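Local atomic coordinates of aminopeptidase N (Francisella tularensis subsp. tularensis, PDB entry 5DLL), a protein that removes N-terminal amino acids from peptides as a zinc-dependent M1-family aminopeptidase, and is thought to help degrade intracellular peptides left by protein breakdown. Residues V67-L72 with T106-N111; F35-S40 with V155-D160; E30-F35 with N47-A52; I74-K79 with N97-F102. One frame throughout, in Å; residues are numbered along the deposited sequence.

Contact 1: V67-L72 with T106-N111. With NA (sodium ion), chain R.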
loop_
_atom_site.group_PDB
_atom_site.type_symbol
_atom_site.label_atom_id
_atom_site.label_comp_id
_atom_site.label_asym_id
_atom_site.label_seq_id
_atom_site.Cartn_x
_atom_site.Cartn_y
_atom_site.Cartn_z
ATOM N N VAL A 67 11.321 29.056 -1.264
ATOM C CA VAL A 67 12.124 28.705 -0.096
ATOM C C VAL A 67 13.555 28.359 -0.501
ATOM O O VAL A 67 13.773 27.553 -1.400
ATOM C CB VAL A 67 11.486 27.520 0.667
ATOM C CG1 VAL A 67 12.371 27.061 1.819
ATOM C CG2 VAL A 67 10.104 27.904 1.177
ATOM N N GLU A 68 14.521 28.980 0.173
ATOM C CA GLU A 68 15.945 28.767 -0.091
ATOM C C GLU A 68 16.316 29.164 -1.526
ATOM O O GLU A 68 17.046 28.450 -2.215
ATOM C CB GLU A 68 16.355 27.320 0.245
ATOM C CG GLU A 68 16.220 26.996 1.734
ATOM C CD GLU A 68 16.162 25.504 2.047
ATOM O OE1 GLU A 68 16.763 24.699 1.304
ATOM O OE2 GLU A 68 15.517 25.134 3.057
ATOM N N LEU A 69 15.817 30.328 -1.948
ATOM C CA LEU A 69 16.007 30.832 -3.313
ATOM C C LEU A 69 16.783 32.148 -3.317
ATOM O O LEU A 69 16.411 33.096 -2.622
ATOM C CB LEU A 69 14.652 31.066 -3.992
ATOM C CG LEU A 69 13.664 29.898 -4.021
ATOM C CD1 LEU A 69 12.397 30.299 -4.758
ATOM C CD2 LEU A 69 14.294 28.670 -4.659
ATOM N N LYS A 70 17.851 32.210 -4.110
ATOM C CA LYS A 70 18.566 33.464 -4.323
ATOM C C LYS A 70 17.970 34.152 -5.547
ATOM O O LYS A 70 18.141 33.681 -6.666
ATOM C CB LYS A 70 20.063 33.216 -4.516
ATOM C CG LYS A 70 20.905 34.476 -4.411
ATOM C CD LYS A 70 22.357 34.207 -4.762
ATOM C CE LYS A 70 23.135 35.504 -4.908
ATOM N NZ LYS A 70 24.459 35.281 -5.549
ATOM N N LEU A 71 17.260 35.255 -5.321
ATOM C CA LEU A 71 16.605 36.006 -6.389
ATOM C C LEU A 71 17.581 36.942 -7.101
ATOM O O LEU A 71 17.975 37.963 -6.544
ATOM C CB LEU A 71 15.449 36.829 -5.816
ATOM C CG LEU A 71 14.679 37.713 -6.801
ATOM C CD1 LEU A 71 14.002 36.857 -7.862
ATOM C CD2 LEU A 71 13.660 38.565 -6.063
ATOM N N LEU A 72 17.941 36.606 -8.337
ATOM C CA LEU A 72 18.865 37.419 -9.127
ATOM C C LEU A 72 18.158 38.457 -9.991
ATOM O O LEU A 72 18.770 39.443 -10.396
ATOM C CB LEU A 72 19.718 36.529 -10.034
ATOM C CG LEU A 72 20.466 35.386 -9.352
ATOM C CD1 LEU A 72 21.262 34.594 -10.376
ATOM C CD2 LEU A 72 21.371 35.924 -8.255
ATOM N N THR A 106 11.100 35.449 -13.393
ATOM C CA THR A 106 12.063 35.429 -12.290
ATOM C C THR A 106 13.254 34.552 -12.653
ATOM O O THR A 106 13.071 33.398 -13.055
ATOM C CB THR A 106 11.463 34.854 -10.982
ATOM O OG1 THR A 106 11.296 33.426 -11.095
ATOM C CG2 THR A 106 10.135 35.520 -10.640
ATOM N N VAL A 107 14.462 35.086 -12.488
ATOM C CA VAL A 107 15.674 34.264 -12.488
ATOM C C VAL A 107 16.077 34.019 -11.041
ATOM O O VAL A 107 16.075 34.943 -10.230
ATOM C CB VAL A 107 16.843 34.921 -13.245
ATOM C CG1 VAL A 107 18.064 34.008 -13.228
ATOM C CG2 VAL A 107 16.434 35.244 -14.676
ATOM N N VAL A 108 16.424 32.770 -10.737
ATOM C CA VAL A 108 16.719 32.314 -9.377
ATOM C C VAL A 108 17.923 31.368 -9.421
ATOM O O VAL A 108 18.143 30.699 -10.428
ATOM C CB VAL A 108 15.478 31.602 -8.773
ATOM C CG1 VAL A 108 15.843 30.579 -7.706
ATOM C CG2 VAL A 108 14.499 32.623 -8.211
ATOM N N GLU A 109 18.697 31.319 -8.335
ATOM C CA GLU A 109 19.830 30.393 -8.216
ATOM C C GLU A 109 19.648 29.471 -7.010
ATOM O O GLU A 109 19.177 29.899 -5.961
ATOM C CB GLU A 109 21.137 31.175 -8.087
ATOM C CG GLU A 109 22.394 30.318 -8.070
ATOM C CD GLU A 109 23.631 31.137 -7.769
ATOM O OE1 GLU A 109 23.948 32.044 -8.569
ATOM O OE2 GLU A 109 24.282 30.879 -6.732
ATOM N N ILE A 110 20.037 28.208 -7.164
ATOM C CA ILE A 110 19.866 27.201 -6.115
ATOM C C ILE A 110 21.032 26.218 -6.081
ATOM O O ILE A 110 21.774 26.077 -7.053
ATOM C CB ILE A 110 18.555 26.406 -6.297
ATOM C CG1 ILE A 110 18.506 25.752 -7.684
ATOM C CG2 ILE A 110 17.350 27.314 -6.094
ATOM C CD1 ILE A 110 17.289 24.883 -7.914
ATOM N N ASN A 111 21.167 25.529 -4.952
ATOM C CA ASN A 111 22.298 24.647 -4.697
ATOM C C ASN A 111 21.813 23.218 -4.447
ATOM O O ASN A 111 21.458 22.868 -3.319
ATOM C CB ASN A 111 23.092 25.175 -3.498
ATOM C CG ASN A 111 24.506 24.628 -3.436
ATOM O OD1 ASN A 111 24.831 23.607 -4.047
ATOM N ND2 ASN A 111 25.359 25.313 -2.682
HETATM NA NA NA R . 12.952 31.691 -11.587
#

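Contact 2: F35-S40 with V155-D160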
loop_
_atom_site.group_PDB
_atom_site.type_symbol
_atom_site.label_atom_id
_atom_site.label_comp_id
_atom_site.label_asym_id
_atom_site.label_seq_id
_atom_site.Cartn_x
_atom_site.Cartn_y
_atom_site.Cartn_z
ATOM N N PHE A 35 16.333 25.469 -17.103
ATOM C CA PHE A 35 17.279 24.991 -16.098
ATOM C C PHE A 35 18.691 24.961 -16.678
ATOM O O PHE A 35 18.956 24.241 -17.650
ATOM C CB PHE A 35 16.905 23.589 -15.616
ATOM C CG PHE A 35 15.676 23.545 -14.748
ATOM C CD1 PHE A 35 14.404 23.562 -15.313
ATOM C CD2 PHE A 35 15.788 23.458 -13.366
ATOM C CE1 PHE A 35 13.271 23.510 -14.518
ATOM C CE2 PHE A 35 14.657 23.409 -12.563
ATOM C CZ PHE A 35 13.398 23.435 -13.142
ATOM N N GLU A 36 19.584 25.751 -16.082
ATOM C CA GLU A 36 21.003 25.707 -16.403
ATOM C C GLU A 36 21.710 24.947 -15.292
ATOM O O GLU A 36 22.126 25.531 -14.293
ATOM C CB GLU A 36 21.561 27.116 -16.546
ATOM C CG GLU A 36 20.790 27.945 -17.554
ATOM C CD GLU A 36 21.469 29.252 -17.878
ATOM O OE1 GLU A 36 20.795 30.298 -17.794
ATOM O OE2 GLU A 36 22.672 29.231 -18.216
ATOM N N LEU A 37 21.830 23.636 -15.481
ATOM C CA LEU A 37 22.283 22.739 -14.428
ATOM C C LEU A 37 23.748 22.933 -14.051
ATOM O O LEU A 37 24.631 23.023 -14.913
ATOM C CB LEU A 37 22.047 21.275 -14.826
ATOM C CG LEU A 37 20.593 20.834 -15.004
ATOM C CD1 LEU A 37 20.537 19.333 -15.250
ATOM C CD2 LEU A 37 19.739 21.207 -13.797
ATOM N N ASP A 38 23.978 22.998 -12.743
ATOM C CA ASP A 38 25.311 23.025 -12.167
ATOM C C ASP A 38 25.234 22.478 -10.745
ATOM O O ASP A 38 24.208 22.612 -10.070
ATOM C CB ASP A 38 25.871 24.449 -12.157
ATOM C CG ASP A 38 27.311 24.504 -11.675
ATOM O OD1 ASP A 38 28.181 23.870 -12.313
ATOM O OD2 ASP A 38 27.569 25.177 -10.654
ATOM N N GLU A 39 26.323 21.854 -10.307
ATOM C CA GLU A 39 26.433 21.303 -8.961
ATOM C C GLU A 39 26.081 22.340 -7.878
ATOM O O GLU A 39 25.275 22.057 -6.994
ATOM C CB GLU A 39 27.852 20.757 -8.757
ATOM C CG GLU A 39 28.131 20.143 -7.393
ATOM C CD GLU A 39 29.595 19.783 -7.207
ATOM O OE1 GLU A 39 30.183 20.172 -6.172
ATOM O OE2 GLU A 39 30.161 19.117 -8.101
ATOM N N SER A 40 26.669 23.536 -7.971
ATOM C CA SER A 40 26.534 24.578 -6.937
ATOM C C SER A 40 25.493 25.651 -7.253
ATOM O O SER A 40 24.732 26.065 -6.379
ATOM C CB SER A 40 27.877 25.285 -6.727
ATOM O OG SER A 40 28.903 24.369 -6.404
ATOM N N VAL A 155 9.507 23.196 -20.613
ATOM C CA VAL A 155 10.703 23.100 -19.777
ATOM C C VAL A 155 11.950 22.853 -20.626
ATOM O O VAL A 155 12.064 21.802 -21.244
ATOM C CB VAL A 155 10.561 21.941 -18.751
ATOM C CG1 VAL A 155 11.837 21.764 -17.930
ATOM C CG2 VAL A 155 9.353 22.157 -17.841
ATOM N N LYS A 156 12.878 23.810 -20.650
ATOM C CA LYS A 156 14.193 23.595 -21.269
ATOM C C LYS A 156 15.206 23.176 -20.204
ATOM O O LYS A 156 15.129 23.631 -19.067
ATOM C CB LYS A 156 14.687 24.855 -21.995
ATOM C CG LYS A 156 15.938 24.619 -22.840
ATOM C CD LYS A 156 16.528 25.906 -23.396
ATOM C CE LYS A 156 15.597 26.605 -24.378
ATOM N NZ LYS A 156 16.316 27.646 -25.164
ATOM N N ILE A 157 16.149 22.310 -20.578
ATOM C CA ILE A 157 17.221 21.874 -19.675
ATOM C C ILE A 157 18.572 21.993 -20.374
ATOM O O ILE A 157 18.778 21.384 -21.420
ATOM C CB ILE A 157 17.036 20.403 -19.225
ATOM C CG1 ILE A 157 15.658 20.195 -18.587
ATOM C CG2 ILE A 157 18.134 19.996 -18.247
ATOM C CD1 ILE A 157 15.364 18.754 -18.225
ATOM N N ILE A 158 19.492 22.758 -19.784
ATOM C CA ILE A 158 20.854 22.907 -20.310
ATOM C C ILE A 158 21.843 22.252 -19.350
ATOM O O ILE A 158 21.747 22.448 -18.145
ATOM C CB ILE A 158 21.214 24.395 -20.505
ATOM C CG1 ILE A 158 20.190 25.070 -21.426
ATOM C CG2 ILE A 158 22.615 24.534 -21.086
ATOM C CD1 ILE A 158 20.311 26.576 -21.506
ATOM N N ALA A 159 22.786 21.474 -19.879
ATOM C CA ALA A 159 23.759 20.763 -19.036
ATOM C C ALA A 159 24.968 20.235 -19.818
ATOM O O ALA A 159 25.014 20.316 -21.044
ATOM C CB ALA A 159 23.074 19.614 -18.308
ATOM N N ASP A 160 25.938 19.694 -19.084
ATOM C CA ASP A 160 27.129 19.085 -19.673
ATOM C C ASP A 160 26.776 17.759 -20.355
ATOM O O ASP A 160 26.027 16.955 -19.800
ATOM C CB ASP A 160 28.181 18.855 -18.578
ATOM C CG ASP A 160 29.526 18.408 -19.129
ATOM O OD1 ASP A 160 30.045 19.064 -20.058
ATOM O OD2 ASP A 160 30.072 17.405 -18.623
#

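Contact 3: E30-F35 with N47-A52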
loop_
_atom_site.group_PDB
_atom_site.type_symbol
_atom_site.label_atom_id
_atom_site.label_comp_id
_atom_site.label_asym_id
_atom_site.label_seq_id
_atom_site.Cartn_x
_atom_site.Cartn_y
_atom_site.Cartn_z
ATOM N N GLU A 30 0.122 29.059 -17.890
ATOM C CA GLU A 30 1.324 28.435 -18.440
ATOM C C GLU A 30 2.558 28.727 -17.599
ATOM O O GLU A 30 2.650 29.760 -16.944
ATOM C CB GLU A 30 1.583 28.910 -19.871
ATOM C CG GLU A 30 0.400 28.732 -20.805
ATOM C CD GLU A 30 0.814 28.423 -22.226
ATOM O OE1 GLU A 30 1.759 29.063 -22.723
ATOM O OE2 GLU A 30 0.194 27.530 -22.844
ATOM N N THR A 31 3.515 27.809 -17.652
ATOM C CA THR A 31 4.761 27.920 -16.909
ATOM C C THR A 31 5.912 27.506 -17.824
ATOM O O THR A 31 5.965 26.364 -18.282
ATOM C CB THR A 31 4.722 27.004 -15.672
ATOM O OG1 THR A 31 3.604 27.365 -14.846
ATOM C CG2 THR A 31 6.016 27.110 -14.872
ATOM N N HIS A 32 6.809 28.442 -18.115
ATOM C CA HIS A 32 7.968 28.170 -18.964
ATOM C C HIS A 32 9.235 28.270 -18.136
ATOM O O HIS A 32 9.571 29.347 -17.650
ATOM C CB HIS A 32 8.032 29.155 -20.129
ATOM C CG HIS A 32 6.888 29.030 -21.083
ATOM N ND1 HIS A 32 5.590 29.324 -20.727
ATOM C CD2 HIS A 32 6.845 28.641 -22.378
ATOM C CE1 HIS A 32 4.796 29.119 -21.761
ATOM N NE2 HIS A 32 5.532 28.703 -22.776
ATOM N N LEU A 33 9.929 27.146 -17.982
ATOM C CA LEU A 33 11.141 27.080 -17.176
ATOM C C LEU A 33 12.366 26.812 -18.041
ATOM O O LEU A 33 12.273 26.154 -19.077
ATOM C CB LEU A 33 11.022 25.980 -16.114
ATOM C CG LEU A 33 9.714 25.913 -15.317
ATOM C CD1 LEU A 33 9.795 24.802 -14.279
ATOM C CD2 LEU A 33 9.391 27.246 -14.660
ATOM N N ILE A 34 13.504 27.352 -17.606
ATOM C CA ILE A 34 14.813 27.026 -18.174
ATOM C C ILE A 34 15.734 26.654 -17.018
ATOM O O ILE A 34 15.881 27.423 -16.063
ATOM C CB ILE A 34 15.431 28.209 -18.956
ATOM C CG1 ILE A 34 14.502 28.654 -20.099
ATOM C CG2 ILE A 34 16.803 27.825 -19.508
ATOM C CD1 ILE A 34 14.808 30.027 -20.658
ATOM N N PHE A 35 16.333 25.469 -17.103
ATOM C CA PHE A 35 17.279 24.991 -16.098
ATOM C C PHE A 35 18.691 24.961 -16.678
ATOM O O PHE A 35 18.956 24.241 -17.650
ATOM C CB PHE A 35 16.905 23.589 -15.616
ATOM C CG PHE A 35 15.676 23.545 -14.748
ATOM C CD1 PHE A 35 14.404 23.562 -15.313
ATOM C CD2 PHE A 35 15.788 23.458 -13.366
ATOM C CE1 PHE A 35 13.271 23.510 -14.518
ATOM C CE2 PHE A 35 14.657 23.409 -12.563
ATOM C CZ PHE A 35 13.398 23.435 -13.142
ATOM N N ASN A 47 9.038 31.890 -16.624
ATOM C CA ASN A 47 8.018 32.806 -17.114
ATOM C C ASN A 47 6.642 32.290 -16.745
ATOM O O ASN A 47 6.175 31.301 -17.303
ATOM C CB ASN A 47 8.114 32.959 -18.628
ATOM C CG ASN A 47 9.189 33.930 -19.048
ATOM O OD1 ASN A 47 8.905 34.932 -19.696
ATOM N ND2 ASN A 47 10.431 33.638 -18.688
ATOM N N LEU A 48 6.000 32.970 -15.803
ATOM C CA LEU A 48 4.691 32.580 -15.302
ATOM C C LEU A 48 3.646 33.466 -15.944
ATOM O O LEU A 48 3.675 34.687 -15.766
ATOM C CB LEU A 48 4.631 32.743 -13.776
ATOM C CG LEU A 48 5.191 31.601 -12.925
ATOM C CD1 LEU A 48 6.482 31.039 -13.499
ATOM C CD2 LEU A 48 5.395 32.065 -11.491
ATOM N N TYR A 49 2.727 32.856 -16.690
ATOM C CA TYR A 49 1.645 33.594 -17.339
ATOM C C TYR A 49 0.410 33.517 -16.462
ATOM O O TYR A 49 -0.300 32.519 -16.445
ATOM C CB TYR A 49 1.408 33.076 -18.753
ATOM C CG TYR A 49 2.625 33.293 -19.622
ATOM C CD1 TYR A 49 2.813 34.488 -20.301
ATOM C CD2 TYR A 49 3.612 32.324 -19.725
ATOM C CE1 TYR A 49 3.938 34.699 -21.080
ATOM C CE2 TYR A 49 4.738 32.529 -20.498
ATOM C CZ TYR A 49 4.894 33.716 -21.173
ATOM O OH TYR A 49 6.013 33.909 -21.942
ATOM N N ILE A 50 0.184 34.603 -15.730
ATOM C CA ILE A 50 -0.727 34.636 -14.597
ATOM C C ILE A 50 -1.963 35.470 -14.920
ATOM O O ILE A 50 -1.887 36.456 -15.658
ATOM C CB ILE A 50 -0.003 35.236 -13.369
ATOM C CG1 ILE A 50 1.242 34.405 -13.026
ATOM C CG2 ILE A 50 -0.933 35.324 -12.167
ATOM C CD1 ILE A 50 2.250 35.140 -12.170
ATOM N N VAL A 51 -3.098 35.074 -14.349
ATOM C CA VAL A 51 -4.359 35.784 -14.550
ATOM C C VAL A 51 -5.168 35.848 -13.249
ATOM O O VAL A 51 -5.145 34.919 -12.442
ATOM C CB VAL A 51 -5.188 35.132 -15.680
ATOM C CG1 VAL A 51 -5.737 33.776 -15.255
ATOM C CG2 VAL A 51 -6.309 36.061 -16.125
ATOM N N ALA A 52 -5.868 36.963 -13.055
ATOM C CA ALA A 52 -6.710 37.166 -11.880
ATOM C C ALA A 52 -7.841 36.145 -11.852
ATOM O O ALA A 52 -8.499 35.927 -12.869
ATOM C CB ALA A 52 -7.274 38.579 -11.885
#

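Contact 4: I74-K79 with N97-F102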
loop_
_atom_site.group_PDB
_atom_site.type_symbol
_atom_site.label_atom_id
_atom_site.label_comp_id
_atom_site.label_asym_id
_atom_site.label_seq_id
_atom_site.Cartn_x
_atom_site.Cartn_y
_atom_site.Cartn_z
ATOM N N ILE A 74 13.904 39.948 -11.413
ATOM C CA ILE A 74 12.446 39.893 -11.427
ATOM C C ILE A 74 11.887 40.998 -12.323
ATOM O O ILE A 74 12.234 42.174 -12.171
ATOM C CB ILE A 74 11.855 39.987 -10.001
ATOM C CG1 ILE A 74 10.327 39.914 -10.042
ATOM C CG2 ILE A 74 12.303 41.260 -9.291
ATOM C CD1 ILE A 74 9.697 39.720 -8.680
ATOM N N LYS A 75 11.034 40.600 -13.267
ATOM C CA LYS A 75 10.396 41.531 -14.194
ATOM C C LYS A 75 8.924 41.178 -14.348
ATOM O O LYS A 75 8.575 40.006 -14.452
ATOM C CB LYS A 75 11.074 41.477 -15.566
ATOM C CG LYS A 75 12.591 41.549 -15.518
ATOM C CD LYS A 75 13.183 41.849 -16.886
ATOM C CE LYS A 75 12.971 40.706 -17.862
ATOM N NZ LYS A 75 13.758 40.911 -19.109
ATOM N N LEU A 76 8.069 42.197 -14.362
ATOM C CA LEU A 76 6.642 42.021 -14.607
ATOM C C LEU A 76 6.306 42.691 -15.934
ATOM O O LEU A 76 6.651 43.857 -16.144
ATOM C CB LEU A 76 5.827 42.635 -13.466
ATOM C CG LEU A 76 4.348 42.232 -13.346
ATOM C CD1 LEU A 76 3.911 42.242 -11.889
ATOM C CD2 LEU A 76 3.441 43.130 -14.172
ATOM N N ASN A 77 5.642 41.947 -16.822
ATOM C CA ASN A 77 5.359 42.398 -18.191
ATOM C C ASN A 77 6.621 42.924 -18.883
ATOM O O ASN A 77 6.622 43.996 -19.504
ATOM C CB ASN A 77 4.219 43.431 -18.209
ATOM C CG ASN A 77 2.844 42.797 -18.031
ATOM O OD1 ASN A 77 2.645 41.611 -18.299
ATOM N ND2 ASN A 77 1.880 43.597 -17.590
ATOM N N ASN A 78 7.699 42.154 -18.735
ATOM C CA ASN A 78 8.989 42.425 -19.377
ATOM C C ASN A 78 9.756 43.651 -18.834
ATOM O O ASN A 78 10.869 43.934 -19.288
ATOM C CB ASN A 78 8.803 42.530 -20.901
ATOM C CG ASN A 78 9.960 41.933 -21.681
ATOM O OD1 ASN A 78 10.681 41.064 -21.187
ATOM N ND2 ASN A 78 10.131 42.388 -22.919
ATOM N N LYS A 79 9.175 44.356 -17.861
ATOM C CA LYS A 79 9.822 45.502 -17.220
ATOM C C LYS A 79 10.264 45.131 -15.799
ATOM O O LYS A 79 9.530 44.455 -15.078
ATOM C CB LYS A 79 8.859 46.689 -17.175
ATOM C CG LYS A 79 9.549 48.025 -16.960
ATOM C CD LYS A 79 8.583 49.089 -16.471
ATOM C CE LYS A 79 9.308 50.406 -16.250
ATOM N NZ LYS A 79 8.437 51.417 -15.593
ATOM N N ASN A 97 -0.809 45.288 -5.976
ATOM C CA ASN A 97 -1.386 45.995 -7.125
ATOM C C ASN A 97 -0.925 45.459 -8.477
ATOM O O ASN A 97 -0.501 46.224 -9.346
ATOM C CB ASN A 97 -1.090 47.491 -7.021
ATOM C CG ASN A 97 -1.436 48.055 -5.662
ATOM O OD1 ASN A 97 -0.642 48.774 -5.052
ATOM N ND2 ASN A 97 -2.620 47.714 -5.166
ATOM N N VAL A 98 -1.009 44.140 -8.638
ATOM C CA VAL A 98 -0.677 43.496 -9.905
ATOM C C VAL A 98 -1.869 43.614 -10.856
ATOM O O VAL A 98 -2.999 43.791 -10.397
ATOM C CB VAL A 98 -0.291 42.008 -9.728
ATOM C CG1 VAL A 98 0.841 41.862 -8.720
ATOM C CG2 VAL A 98 -1.489 41.160 -9.314
ATOM N N PRO A 99 -1.624 43.522 -12.178
ATOM C CA PRO A 99 -2.714 43.601 -13.164
ATOM C C PRO A 99 -3.610 42.356 -13.244
ATOM O O PRO A 99 -3.306 41.318 -12.643
ATOM C CB PRO A 99 -1.981 43.800 -14.503
ATOM C CG PRO A 99 -0.556 44.084 -14.165
ATOM C CD PRO A 99 -0.304 43.459 -12.831
ATOM N N GLU A 100 -4.695 42.474 -14.008
ATOM C CA GLU A 100 -5.647 41.377 -14.216
ATOM C C GLU A 100 -5.030 40.226 -15.012
ATOM O O GLU A 100 -5.449 39.075 -14.877
ATOM C CB GLU A 100 -6.892 41.884 -14.959
ATOM C CG GLU A 100 -7.734 42.899 -14.196
ATOM C CD GLU A 100 -8.577 42.272 -13.100
ATOM O OE1 GLU A 100 -9.351 41.342 -13.400
ATOM O OE2 GLU A 100 -8.472 42.720 -11.938
ATOM N N LYS A 101 -4.052 40.548 -15.855
ATOM C CA LYS A 101 -3.405 39.564 -16.716
ATOM C C LYS A 101 -1.982 40.030 -17.006
ATOM O O LYS A 101 -1.781 41.152 -17.476
ATOM C CB LYS A 101 -4.199 39.417 -18.018
ATOM C CG LYS A 101 -4.060 38.069 -18.709
ATOM C CD LYS A 101 -5.111 37.910 -19.803
ATOM C CE LYS A 101 -5.116 36.511 -20.402
ATOM N NZ LYS A 101 -3.859 36.197 -21.139
ATOM N N PHE A 102 -0.999 39.181 -16.712
ATOM C CA PHE A 102 0.412 39.559 -16.863
ATOM C C PHE A 102 1.366 38.364 -16.924
ATOM O O PHE A 102 1.005 37.237 -16.583
ATOM C CB PHE A 102 0.836 40.493 -15.720
ATOM C CG PHE A 102 0.769 39.860 -14.350
ATOM C CD1 PHE A 102 -0.438 39.769 -13.668
ATOM C CD2 PHE A 102 1.915 39.371 -13.735
ATOM C CE1 PHE A 102 -0.506 39.195 -12.410
ATOM C CE2 PHE A 102 1.853 38.801 -12.471
ATOM C CZ PHE A 102 0.640 38.710 -11.812
#

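Contact 1: V67-L72 with T106-N111
The flat peptide groups of K70 and E109 meet at their edges: each offers its N-H in the carbonyl plane of the other, with K70 N to E109 O at 3.2 Å and E109 N to K70 O at 2.9 Å. L72 N meets V107 O less squarely, tilted 32° out of that carbonyl's plane, at 3.1 Å. At the flat end of E109 the methyl L72 CD1 approaches carboxylate oxygen OE1 to 4.1 Å, and it also lies against E109 CB. K70 extends from a CG opposite its backbone N (chi1 -166°) and runs out beside E109, yet K70 NZ and E109 OE1 stay 4.5 Å apart, more a general attraction than a salt bridge. Such long charged chains suit this largely solvent-facing side. The other face carries L69, L71, V108 and I110. There L69 CD2 touches I110 CG2 at 3.6 Å, the two side chains lying next to each other and pointing the same way, while V108 CG1 packs on the same leucine methyl. Aliphatic side chains suit this cluster, and a sodium ion lies next to it. A chi1 of 73° brings T106 OG1 round to the ion, already bound by T106 O at 2.2 Å; V44 O and T141 OG1 also bind it. The whole is an antiparallel pairing of alternating hydrogen-bonded and non-hydrogen-bonded residues, set in the mixed sheet of the M1 N-terminal domain beside a sodium site built partly from strand backbone.

Contact 2: F35-S40 with V155-D160
This contact is a parallel strand pairing: F35 opposite I157 and E36 opposite I158, where strand 26-36 runs beside strand 150-160. F35 reaches to both sides of I157, as parallel pairing demands: F35 N donates to K156 O at 2.9 Å, and I158 N donates to F35 O at 2.7 Å. L37 N continues the pattern to I158 O at 2.9 Å. On one face the phenyl ring of F35 has K156 O at its edge and V155 CG1 4.1 Å from CD1. L37, with CG beside its backbone N (chi1 -64°), carries CD1 against I157 CG2 at 3.9 Å and A159 CB at 4.0 Å; the small alanine lets the leucine settle close to the strand. These apolar side chains are buried; F35 and I157 also touch L201, and L37 touches A203, of strand 201-204. E36 lies on the other, partly exposed face, where OE1 makes a long, weak ion pair with R43 NH1. D38 OD2 accepts from S40 N in an Asx turn in the loop leading to strand 42-52. Such parallel pairing makes the mostly antiparallel sheet of the N-terminal domain a mixed one, its apolar face resting on a second sheet.

Contact 3: E30-F35 with N47-A52
H32 and Y49 project from the same face of the sheet, and chi1 of -65° and -63°, with each CG beside its backbone N, swings the rings together. H32 ND1 and CE1 come close to Y49 CE2, with ND1 3.3 Å from CE2, and ND1 in turn lies near the plane of the phenol ring, at its edge. The side chains cross at about a right angle, the ring planes 79° apart and the centroids separated by 5.2 Å. E30 OE1 sits at the imidazole edge and near its plane, where a negative charge could favour a protonated histidine; the E30 aliphatic CB rests on Y49 CD2 at 4.0 Å. Underneath, the backbones form the beta hairpin of strands 26-36 and 42-52, almost exactly antiparallel. H32 and N47 are its hydrogen-bonded pair here: H32 N gives to N47 O at 3.0 Å and N47 N to H32 O at 2.8 Å, the second bond in the carbonyl plane. Y49 N adds a bond to E30 O at 3.1 Å. N47 suits its partly exposed position, its CB packing 4.1 Å from H32 CB while the side chain touches V103 and Q105 of strand 101-110. T31 and L48 form a non-hydrogen-bonded pair on the opposite, buried face. There they run side by side in the same direction, T31 CG2 touching L48 CD1 at 4.2 Å. The threonine thus shows its methyl to the leucine, and its hydroxyl OG1 is hydrogen-bonded to Y143 OH.

Contact 4: I74-K79 with N97-F102
L76 and F102 lie aslant to each other, the leucine branch resting against the CD2 corner of the phenyl ring: L76 CG is 3.8 Å from F102 CD2. The other methyl, L76 CD2, turns toward P99 and reaches its CD at 4.0 Å, so the fork of the leucine bridges ring and proline. F102 projects its CG between the backbone N and the carbonyl carbon (chi1 63°), which lays the ring beside L76. V98 CG1 is a more distant neighbour of L76 CD1, at 4.4 Å. I50 of the paired strand 42-52 and L62 of strand 62-65 also touch the ring, which suits a large buried aromatic. N77 stands across F102 at about a right angle, amide and ring planes 78° apart; its OD1 lies 3.3 Å from F102 CB, but that oxygen is hydrogen-bonded to V103 N. N77 and N78 fill the two central places of a type I' turn from L76 to K79, closed by K79 N to L76 O at 3.1 Å with L76 N to K79 O at 2.8 Å beside it, and asparagine readily adopts the positive phi values required there. Between the two segments no hydrogen bond is made. Cohesion is therefore mainly hydrophobic, from leucine fitting phenylalanine and proline, while the asparagine oxygen is satisfied by the backbone N of V103, the residue after F102.

From the N terminus, strand 26-36 turns back as strand 42-52, and contact 3 closes this short hairpin. Contact 2 starts on the same first strand, shares F35 with contact 3, and closes only when strand 150-160 arrives, so these two loops cross. Inside the long loop of contact 2 lies contact 1, between strands 70-76 and 101-110, and inside contact 1 is nested contact 4, at the far end of the same two strands. Contact 3 is complete before either of them opens. Strand 101-110 pairs with strand 42-52, I50 N probably bonding to F102 O, and all four contacts belong to one mixed sheet of the N-terminal domain.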